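Local coordinates for Sts-2 protein (PDB 3DB1) that interferes with CBL-mediated down-regulation of receptor tyrosine kinases, so that activated receptors accumulate on the cell surface, and is seen here as its histidine phosphatase-family part, at residues Ile7-Ile12 with Lys247-Asn252; Phe73-Ala78 with Lys105-Glu110. All coordinates share one frame; numbering follows the deposited sequence.

Interaction 1: Ile7-Ile12 with Lys247-Asn252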
ATOM      1  N   ILE A   7      -6.535  31.506 -16.668  1.00 84.96           N
ATOM      2  CA  ILE A   7      -6.697  30.453 -17.724  1.00 85.01           C
ATOM      3  C   ILE A   7      -6.026  29.124 -17.374  1.00 84.95           C
ATOM      4  O   ILE A   7      -5.129  29.045 -16.511  1.00 85.51           O
ATOM      5  CB  ILE A   7      -6.134  30.887 -19.137  1.00 85.26           C
ATOM      6  CG1 ILE A   7      -4.612  31.181 -19.064  1.00 85.42           C
ATOM      7  CG2 ILE A   7      -7.003  32.014 -19.790  1.00 85.21           C
ATOM      8  CD1 ILE A   7      -3.853  31.094 -20.399  1.00 84.77           C
ATOM      9  N   SER A   8      -6.456  28.086 -18.088  1.00 83.98           N
ATOM     10  CA  SER A   8      -5.795  26.793 -18.059  1.00 82.65           C
ATOM     11  C   SER A   8      -4.878  26.615 -19.266  1.00 81.19           C
ATOM     12  O   SER A   8      -5.055  27.236 -20.324  1.00 81.30           O
ATOM     13  CB  SER A   8      -6.833  25.670 -18.051  1.00 83.26           C
ATOM     14  OG  SER A   8      -7.604  25.684 -19.251  1.00 83.96           O
ATOM     15  N   ARG A   9      -3.907  25.739 -19.085  1.00 79.03           N
ATOM     16  CA  ARG A   9      -3.000  25.312 -20.131  1.00 77.79           C
ATOM     17  C   ARG A   9      -3.175  23.834 -20.443  1.00 76.23           C
ATOM     18  O   ARG A   9      -3.888  23.112 -19.739  1.00 76.55           O
ATOM     19  CB  ARG A   9      -1.569  25.555 -19.692  1.00 78.23           C
ATOM     20  CG  ARG A   9      -1.224  27.002 -19.616  1.00 80.12           C
ATOM     21  CD  ARG A   9       0.224  27.144 -19.403  1.00 82.99           C
ATOM     22  NE  ARG A   9       0.631  28.526 -19.575  1.00 85.63           N
ATOM     23  CZ  ARG A   9       1.886  28.944 -19.444  1.00 87.12           C
ATOM     24  NH1 ARG A   9       2.853  28.069 -19.143  1.00 87.75           N
ATOM     25  NH2 ARG A   9       2.181  30.230 -19.620  1.00 87.30           N
ATOM     26  N   ARG A  10      -2.515  23.388 -21.502  1.00 73.74           N
ATOM     27  CA  ARG A  10      -2.507  21.991 -21.860  1.00 71.07           C
ATOM     28  C   ARG A  10      -1.283  21.353 -21.216  1.00 68.87           C
ATOM     29  O   ARG A  10      -0.201  21.918 -21.269  1.00 68.59           O
ATOM     30  CB  ARG A  10      -2.458  21.862 -23.376  1.00 71.35           C
ATOM     31  CG  ARG A  10      -2.510  20.456 -23.930  1.00 71.42           C
ATOM     32  CD  ARG A  10      -2.498  20.580 -25.416  1.00 72.49           C
ATOM     33  NE  ARG A  10      -2.430  19.313 -26.108  1.00 73.16           N
ATOM     34  CZ  ARG A  10      -1.665  19.023 -27.160  1.00 73.51           C
ATOM     35  NH1 ARG A  10      -0.805  19.888 -27.717  1.00 73.25           N
ATOM     36  NH2 ARG A  10      -1.761  17.811 -27.645  1.00 73.00           N
ATOM     37  N   GLY A  11      -1.456  20.173 -20.614  1.00 66.05           N
ATOM     38  CA  GLY A  11      -0.344  19.480 -19.946  1.00 62.38           C
ATOM     39  C   GLY A  11      -0.122  18.006 -20.253  1.00 59.72           C
ATOM     40  O   GLY A  11      -1.046  17.294 -20.630  1.00 60.11           O
ATOM     41  N   ILE A  12       1.117  17.562 -20.106  1.00 56.56           N
ATOM     42  CA  ILE A  12       1.462  16.150 -20.213  1.00 54.02           C
ATOM     43  C   ILE A  12       2.039  15.633 -18.874  1.00 52.30           C
ATOM     44  O   ILE A  12       3.006  16.190 -18.313  1.00 52.67           O
ATOM     45  CB  ILE A  12       2.475  15.883 -21.358  1.00 54.25           C
ATOM     46  CG1 ILE A  12       1.820  16.035 -22.737  1.00 53.66           C
ATOM     47  CG2 ILE A  12       3.140  14.513 -21.198  1.00 53.49           C
ATOM     48  CD1 ILE A  12       0.852  14.957 -23.081  1.00 52.58           C
ATOM     49  N   LYS A 247       6.070  26.540 -26.676  1.00 80.20           N
ATOM     50  CA  LYS A 247       7.126  25.795 -26.018  1.00 79.40           C
ATOM     51  C   LYS A 247       6.534  25.042 -24.836  1.00 77.05           C
ATOM     52  O   LYS A 247       5.471  25.416 -24.319  1.00 76.68           O
ATOM     53  CB  LYS A 247       8.235  26.736 -25.554  1.00 80.05           C
ATOM     54  CG  LYS A 247       7.753  27.875 -24.661  1.00 81.62           C
ATOM     55  CD  LYS A 247       8.899  28.552 -23.893  1.00 82.54           C
ATOM     56  CE  LYS A 247       8.393  29.723 -22.995  1.00 84.35           C
ATOM     57  NZ  LYS A 247       7.294  29.345 -22.032  1.00 85.27           N
ATOM     58  N   TRP A 248       7.217  23.981 -24.418  1.00 74.41           N
ATOM     59  CA  TRP A 248       6.786  23.222 -23.257  1.00 71.91           C
ATOM     60  C   TRP A 248       7.641  23.502 -22.040  1.00 71.03           C
ATOM     61  O   TRP A 248       8.847  23.588 -22.146  1.00 70.74           O
ATOM     62  CB  TRP A 248       6.805  21.733 -23.555  1.00 70.68           C
ATOM     63  CG  TRP A 248       5.772  21.328 -24.517  1.00 69.08           C
ATOM     64  CD1 TRP A 248       5.854  21.395 -25.876  1.00 67.54           C
ATOM     65  CD2 TRP A 248       4.489  20.768 -24.212  1.00 67.60           C
ATOM     66  NE1 TRP A 248       4.699  20.908 -26.437  1.00 67.45           N
ATOM     67  CE2 TRP A 248       3.842  20.525 -25.440  1.00 66.96           C
ATOM     68  CE3 TRP A 248       3.826  20.448 -23.022  1.00 66.54           C
ATOM     69  CZ2 TRP A 248       2.569  19.985 -25.514  1.00 66.89           C
ATOM     70  CZ3 TRP A 248       2.566  19.906 -23.096  1.00 66.68           C
ATOM     71  CH2 TRP A 248       1.949  19.675 -24.334  1.00 67.36           C
ATOM     72  N   ASP A 249       7.006  23.617 -20.881  1.00 70.24           N
ATOM     73  CA  ASP A 249       7.722  23.888 -19.644  1.00 69.73           C
ATOM     74  C   ASP A 249       7.575  22.765 -18.623  1.00 68.56           C
ATOM     75  O   ASP A 249       6.487  22.248 -18.378  1.00 67.98           O
ATOM     76  CB  ASP A 249       7.270  25.223 -19.041  1.00 70.25           C
ATOM     77  CG  ASP A 249       7.705  26.399 -19.869  1.00 72.06           C
ATOM     78  OD1 ASP A 249       8.932  26.570 -20.012  1.00 73.60           O
ATOM     79  OD2 ASP A 249       6.833  27.141 -20.390  1.00 73.45           O
ATOM     80  N   LEU A 250       8.699  22.415 -18.022  1.00 67.41           N
ATOM     81  CA  LEU A 250       8.732  21.434 -16.970  1.00 66.66           C
ATOM     82  C   LEU A 250       8.226  22.048 -15.662  1.00 66.16           C
ATOM     83  O   LEU A 250       8.811  23.001 -15.173  1.00 66.43           O
ATOM     84  CB  LEU A 250      10.160  20.936 -16.816  1.00 66.50           C
ATOM     85  CG  LEU A 250      10.344  19.718 -15.943  1.00 66.35           C
ATOM     86  CD1 LEU A 250       9.651  18.544 -16.575  1.00 66.90           C
ATOM     87  CD2 LEU A 250      11.815  19.450 -15.803  1.00 67.01           C
ATOM     88  N   VAL A 251       7.138  21.529 -15.101  1.00 65.40           N
ATOM     89  CA  VAL A 251       6.574  22.100 -13.876  1.00 64.48           C
ATOM     90  C   VAL A 251       6.213  21.067 -12.832  1.00 63.71           C
ATOM     91  O   VAL A 251       6.250  19.858 -13.096  1.00 64.10           O
ATOM     92  CB  VAL A 251       5.334  22.969 -14.151  1.00 64.58           C
ATOM     93  CG1 VAL A 251       5.727  24.193 -14.974  1.00 65.15           C
ATOM     94  CG2 VAL A 251       4.254  22.180 -14.834  1.00 64.75           C
ATOM     95  N   ASN A 252       5.862  21.546 -11.639  1.00 62.19           N
ATOM     96  CA  ASN A 252       5.466  20.678 -10.523  1.00 60.92           C
ATOM     97  C   ASN A 252       4.270  19.801 -10.860  1.00 58.46           C
ATOM     98  O   ASN A 252       3.291  20.295 -11.409  1.00 58.30           O
ATOM     99  CB  ASN A 252       5.091  21.483  -9.293  1.00 61.91           C
ATOM    100  CG  ASN A 252       6.158  22.464  -8.893  1.00 65.53           C
ATOM    101  OD1 ASN A 252       6.939  22.181  -7.986  1.00 68.56           O
ATOM    102  ND2 ASN A 252       6.213  23.642  -9.575  1.00 68.61           N
TER
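The indole of W248 reaches across to strand 10-12 and touches three consecutive residues there, a worked example of how one large side chain can link strands that are not sheet neighbours. The strand axes stay 8.8 Å apart, at 61°, and no hydrogen bond joins the two segments. Contact is made through the benzo ring. Its CZ3 lies 4.0 Å from CG1 of I12, the branch placed beside the backbone N (chi1 -72°) and thereby brought obliquely to the indole. CA of G11 lies at the ring's edge, near its plane. R10, extended from CG to NE, crosses the indole at a slant, and its NH1 comes to 4.0 Å from CZ2 of W248, with CH2 over one guanidinium face and the two planes 56° apart; the NH2 of this arginine is held by the carbonyl of I187. An alanine in place of W248 would probably leave I12 and the R10 guanidinium without their aromatic neighbour and a gap beside I12 where the benzo ring packed. Toward the solvent the contact thins out. There R9 NH1 stays 4.3 Å from D249 OD2, beyond a salt bridge, while K247 NZ takes that oxygen at 2.8 Å on its syn side. Strand 236-241 lies between the two segments in sheet order, pairing antiparallel with both, at the antiparallel margin of the mixed sheet of the histidine phosphatase fold.

Interaction 2: Phe73-Ala78 with Lys105-Glu110; sequences FQARLA and KHILEE
Helix segments 73-78 and 105-110 run side by side with their axes 7.5 Å apart and their directions 39° from parallel, closest in backbone at R76 and H106. Both belong to helices of the histidine phosphatase fold, 69-85 and 98-111, and together they illustrate how a small residue lets helices approach while a salt-bridge network joins them beside it. The small residue is A75, whose CB rests 3.9 Å from H106 CB; its carbonyl oxygen is touched by CG1 of I107. Beside this apolar seam lies R76, its chain bent at chi2 and chi3 so that the guanidinium swings across to the second helix. E110, bent at chi2 (-61°), folds its CG against the R76 backbone carbonyl and brings OE2 to 3.5 Å from R76 NE, a salt bridge in which the carboxylate stands almost upright to the guanidinium. H106 sits over one guanidinium face with ND1, the ring steeply turned, and the pair is not hydrogen-bonded. K105 adds a long ion pair to E109 OE2, and its amine also makes a cation-pi contact with F151. The focus of the network is OE1 of E109, which accepts two bonds from opposite faces of its carboxylate plane: H106 ND1 donates at 3.2 Å, and R76 NH2, nearly in its guanidinium plane, at 2.7 Å with an N-H...O angle of 161°.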
ATOM      1  N   PHE A  73      -2.181  -0.487  -4.753  1.00 32.30           N
ATOM      2  CA  PHE A  73      -2.503   0.503  -3.732  1.00 31.74           C
ATOM      3  C   PHE A  73      -1.936   1.832  -4.218  1.00 32.96           C
ATOM      4  O   PHE A  73      -2.649   2.870  -4.286  1.00 33.31           O
ATOM      5  CB  PHE A  73      -1.943   0.052  -2.396  1.00 31.26           C
ATOM      6  CG  PHE A  73      -1.384   1.145  -1.569  1.00 30.19           C
ATOM      7  CD1 PHE A  73      -2.234   2.110  -1.029  1.00 29.74           C
ATOM      8  CD2 PHE A  73      -0.000   1.220  -1.317  1.00 28.41           C
ATOM      9  CE1 PHE A  73      -1.707   3.161  -0.235  1.00 29.63           C
ATOM     10  CE2 PHE A  73       0.542   2.268  -0.535  1.00 29.13           C
ATOM     11  CZ  PHE A  73      -0.326   3.233   0.019  1.00 28.62           C
ATOM     12  N   GLN A  74      -0.671   1.791  -4.633  1.00 33.44           N
ATOM     13  CA  GLN A  74       0.010   3.005  -5.106  1.00 34.24           C
ATOM     14  C   GLN A  74      -0.764   3.646  -6.277  1.00 35.08           C
ATOM     15  O   GLN A  74      -0.978   4.878  -6.316  1.00 35.15           O
ATOM     16  CB  GLN A  74       1.435   2.640  -5.525  1.00 33.71           C
ATOM     17  CG  GLN A  74       2.244   2.048  -4.394  1.00 33.41           C
ATOM     18  CD  GLN A  74       3.606   1.544  -4.826  1.00 33.99           C
ATOM     19  OE1 GLN A  74       3.852   1.227  -6.004  1.00 34.70           O
ATOM     20  NE2 GLN A  74       4.504   1.436  -3.858  1.00 32.04           N
ATOM     21  N   ALA A  75      -1.209   2.824  -7.234  1.00 35.45           N
ATOM     22  CA  ALA A  75      -1.839   3.422  -8.417  1.00 35.98           C
ATOM     23  C   ALA A  75      -3.143   4.088  -7.975  1.00 36.55           C
ATOM     24  O   ALA A  75      -3.447   5.195  -8.381  1.00 36.88           O
ATOM     25  CB  ALA A  75      -2.073   2.403  -9.447  1.00 35.03           C
ATOM     26  N   ARG A  76      -3.867   3.425  -7.080  1.00 37.30           N
ATOM     27  CA  ARG A  76      -5.132   3.911  -6.627  1.00 38.09           C
ATOM     28  C   ARG A  76      -4.937   5.204  -5.863  1.00 38.49           C
ATOM     29  O   ARG A  76      -5.660   6.172  -6.077  1.00 38.29           O
ATOM     30  CB  ARG A  76      -5.820   2.865  -5.757  1.00 38.18           C
ATOM     31  CG  ARG A  76      -6.251   1.625  -6.547  1.00 40.60           C
ATOM     32  CD  ARG A  76      -7.505   1.001  -5.987  1.00 44.39           C
ATOM     33  NE  ARG A  76      -8.312   0.418  -7.042  1.00 51.11           N
ATOM     34  CZ  ARG A  76      -8.658  -0.873  -7.094  1.00 55.70           C
ATOM     35  NH1 ARG A  76      -8.275  -1.733  -6.125  1.00 57.09           N
ATOM     36  NH2 ARG A  76      -9.405  -1.320  -8.118  1.00 55.53           N
ATOM     37  N   LEU A  77      -3.934   5.223  -4.975  1.00 38.87           N
ATOM     38  CA  LEU A  77      -3.695   6.398  -4.135  1.00 38.09           C
ATOM     39  C   LEU A  77      -3.484   7.623  -5.034  1.00 39.24           C
ATOM     40  O   LEU A  77      -4.110   8.658  -4.818  1.00 39.77           O
ATOM     41  CB  LEU A  77      -2.515   6.163  -3.219  1.00 37.39           C
ATOM     42  CG  LEU A  77      -2.328   7.094  -2.024  1.00 36.46           C
ATOM     43  CD1 LEU A  77      -3.436   6.960  -1.016  1.00 35.08           C
ATOM     44  CD2 LEU A  77      -0.954   6.864  -1.347  1.00 35.69           C
ATOM     45  N   ALA A  78      -2.613   7.497  -6.030  1.00 39.78           N
ATOM     46  CA  ALA A  78      -2.353   8.567  -6.981  1.00 40.84           C
ATOM     47  C   ALA A  78      -3.625   8.972  -7.736  1.00 41.80           C
ATOM     48  O   ALA A  78      -3.909  10.163  -7.932  1.00 41.96           O
ATOM     49  CB  ALA A  78      -1.282   8.131  -7.974  1.00 40.65           C
ATOM     50  N   LYS A 105      -5.374   1.731 -15.512  1.00 44.42           N
ATOM     51  CA  LYS A 105      -6.710   1.341 -15.170  1.00 45.40           C
ATOM     52  C   LYS A 105      -7.035   1.838 -13.773  1.00 45.53           C
ATOM     53  O   LYS A 105      -8.018   2.530 -13.600  1.00 45.91           O
ATOM     54  CB  LYS A 105      -6.857  -0.182 -15.252  1.00 45.73           C
ATOM     55  CG  LYS A 105      -8.253  -0.664 -15.010  1.00 47.23           C
ATOM     56  CD  LYS A 105      -8.334  -2.171 -14.834  1.00 51.28           C
ATOM     57  CE  LYS A 105      -9.791  -2.578 -14.529  1.00 54.71           C
ATOM     58  NZ  LYS A 105      -9.994  -4.004 -14.057  1.00 58.08           N
ATOM     59  N   HIS A 106      -6.205   1.509 -12.779  1.00 45.37           N
ATOM     60  CA  HIS A 106      -6.540   1.882 -11.407  1.00 44.92           C
ATOM     61  C   HIS A 106      -6.573   3.390 -11.198  1.00 44.92           C
ATOM     62  O   HIS A 106      -7.404   3.877 -10.433  1.00 45.36           O
ATOM     63  CB  HIS A 106      -5.609   1.217 -10.418  1.00 44.71           C
ATOM     64  CG  HIS A 106      -5.694  -0.275 -10.435  1.00 45.75           C
ATOM     65  ND1 HIS A 106      -6.829  -0.962 -10.042  1.00 45.80           N
ATOM     66  CD2 HIS A 106      -4.785  -1.218 -10.795  1.00 45.85           C
ATOM     67  CE1 HIS A 106      -6.612  -2.262 -10.159  1.00 45.29           C
ATOM     68  NE2 HIS A 106      -5.376  -2.446 -10.596  1.00 45.65           N
ATOM     69  N   ILE A 107      -5.691   4.131 -11.863  1.00 44.42           N
ATOM     70  CA  ILE A 107      -5.760   5.565 -11.780  1.00 44.44           C
ATOM     71  C   ILE A 107      -7.165   6.013 -12.229  1.00 45.50           C
ATOM     72  O   ILE A 107      -7.869   6.707 -11.498  1.00 45.26           O
ATOM     73  CB  ILE A 107      -4.671   6.206 -12.594  1.00 44.10           C
ATOM     74  CG1 ILE A 107      -3.330   5.874 -11.957  1.00 43.09           C
ATOM     75  CG2 ILE A 107      -4.855   7.721 -12.663  1.00 42.60           C
ATOM     76  CD1 ILE A 107      -2.121   6.438 -12.717  1.00 42.12           C
ATOM     77  N   LEU A 108      -7.604   5.554 -13.395  1.00 46.35           N
ATOM     78  CA  LEU A 108      -8.917   5.960 -13.910  1.00 47.40           C
ATOM     79  C   LEU A 108     -10.076   5.599 -13.004  1.00 48.65           C
ATOM     80  O   LEU A 108     -10.959   6.412 -12.790  1.00 48.92           O
ATOM     81  CB  LEU A 108      -9.153   5.417 -15.324  1.00 46.96           C
ATOM     82  CG  LEU A 108      -8.312   6.110 -16.405  1.00 45.88           C
ATOM     83  CD1 LEU A 108      -8.443   5.435 -17.740  1.00 45.43           C
ATOM     84  CD2 LEU A 108      -8.725   7.547 -16.535  1.00 44.25           C
ATOM     85  N   GLU A 109     -10.072   4.386 -12.471  1.00 50.32           N
ATOM     86  CA  GLU A 109     -11.083   3.985 -11.537  1.00 52.23           C
ATOM     87  C   GLU A 109     -11.202   4.928 -10.345  1.00 52.94           C
ATOM     88  O   GLU A 109     -12.299   5.138  -9.859  1.00 53.52           O
ATOM     89  CB  GLU A 109     -10.784   2.613 -11.013  1.00 52.70           C
ATOM     90  CG  GLU A 109     -11.109   1.477 -11.932  1.00 55.48           C
ATOM     91  CD  GLU A 109     -10.534   0.170 -11.379  1.00 58.99           C
ATOM     92  OE1 GLU A 109      -9.760   0.206 -10.370  1.00 59.88           O
ATOM     93  OE2 GLU A 109     -10.849  -0.893 -11.954  1.00 59.90           O
ATOM     94  N   GLU A 110     -10.088   5.491  -9.875  1.00 53.72           N
ATOM     95  CA  GLU A 110     -10.131   6.369  -8.713  1.00 54.23           C
ATOM     96  C   GLU A 110     -10.497   7.777  -9.110  1.00 54.54           C
ATOM     97  O   GLU A 110     -10.944   8.573  -8.278  1.00 54.89           O
ATOM     98  CB  GLU A 110      -8.822   6.332  -7.930  1.00 54.09           C
ATOM     99  CG  GLU A 110      -8.545   5.005  -7.298  1.00 54.44           C
ATOM    100  CD  GLU A 110      -9.605   4.595  -6.310  1.00 55.95           C
ATOM    101  OE1 GLU A 110     -10.207   5.485  -5.687  1.00 56.77           O
ATOM    102  OE2 GLU A 110      -9.845   3.384  -6.142  1.00 56.82           O
TER

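From the N terminus, the chain enters interaction 1 at once through residues 7-12, at the start of strand 10-16, and returns to close that loop 235 residues later at 247-252, on the outermost strand 248-251. Interaction 2 is nested inside: helix 69-85 leads through strand 89-94 into helix 98-111, so a short helix-strand-helix excursion is closed within the larger circuit. The two do not touch; their centres lie 23 Å apart and their nearest atoms about 12 Å. Interaction 1 brings together the first and last strands of the sheet in chain order, interaction 2 two helices of the domain. Both also reach the second subunit, at W268 and F73 of that chain respectively.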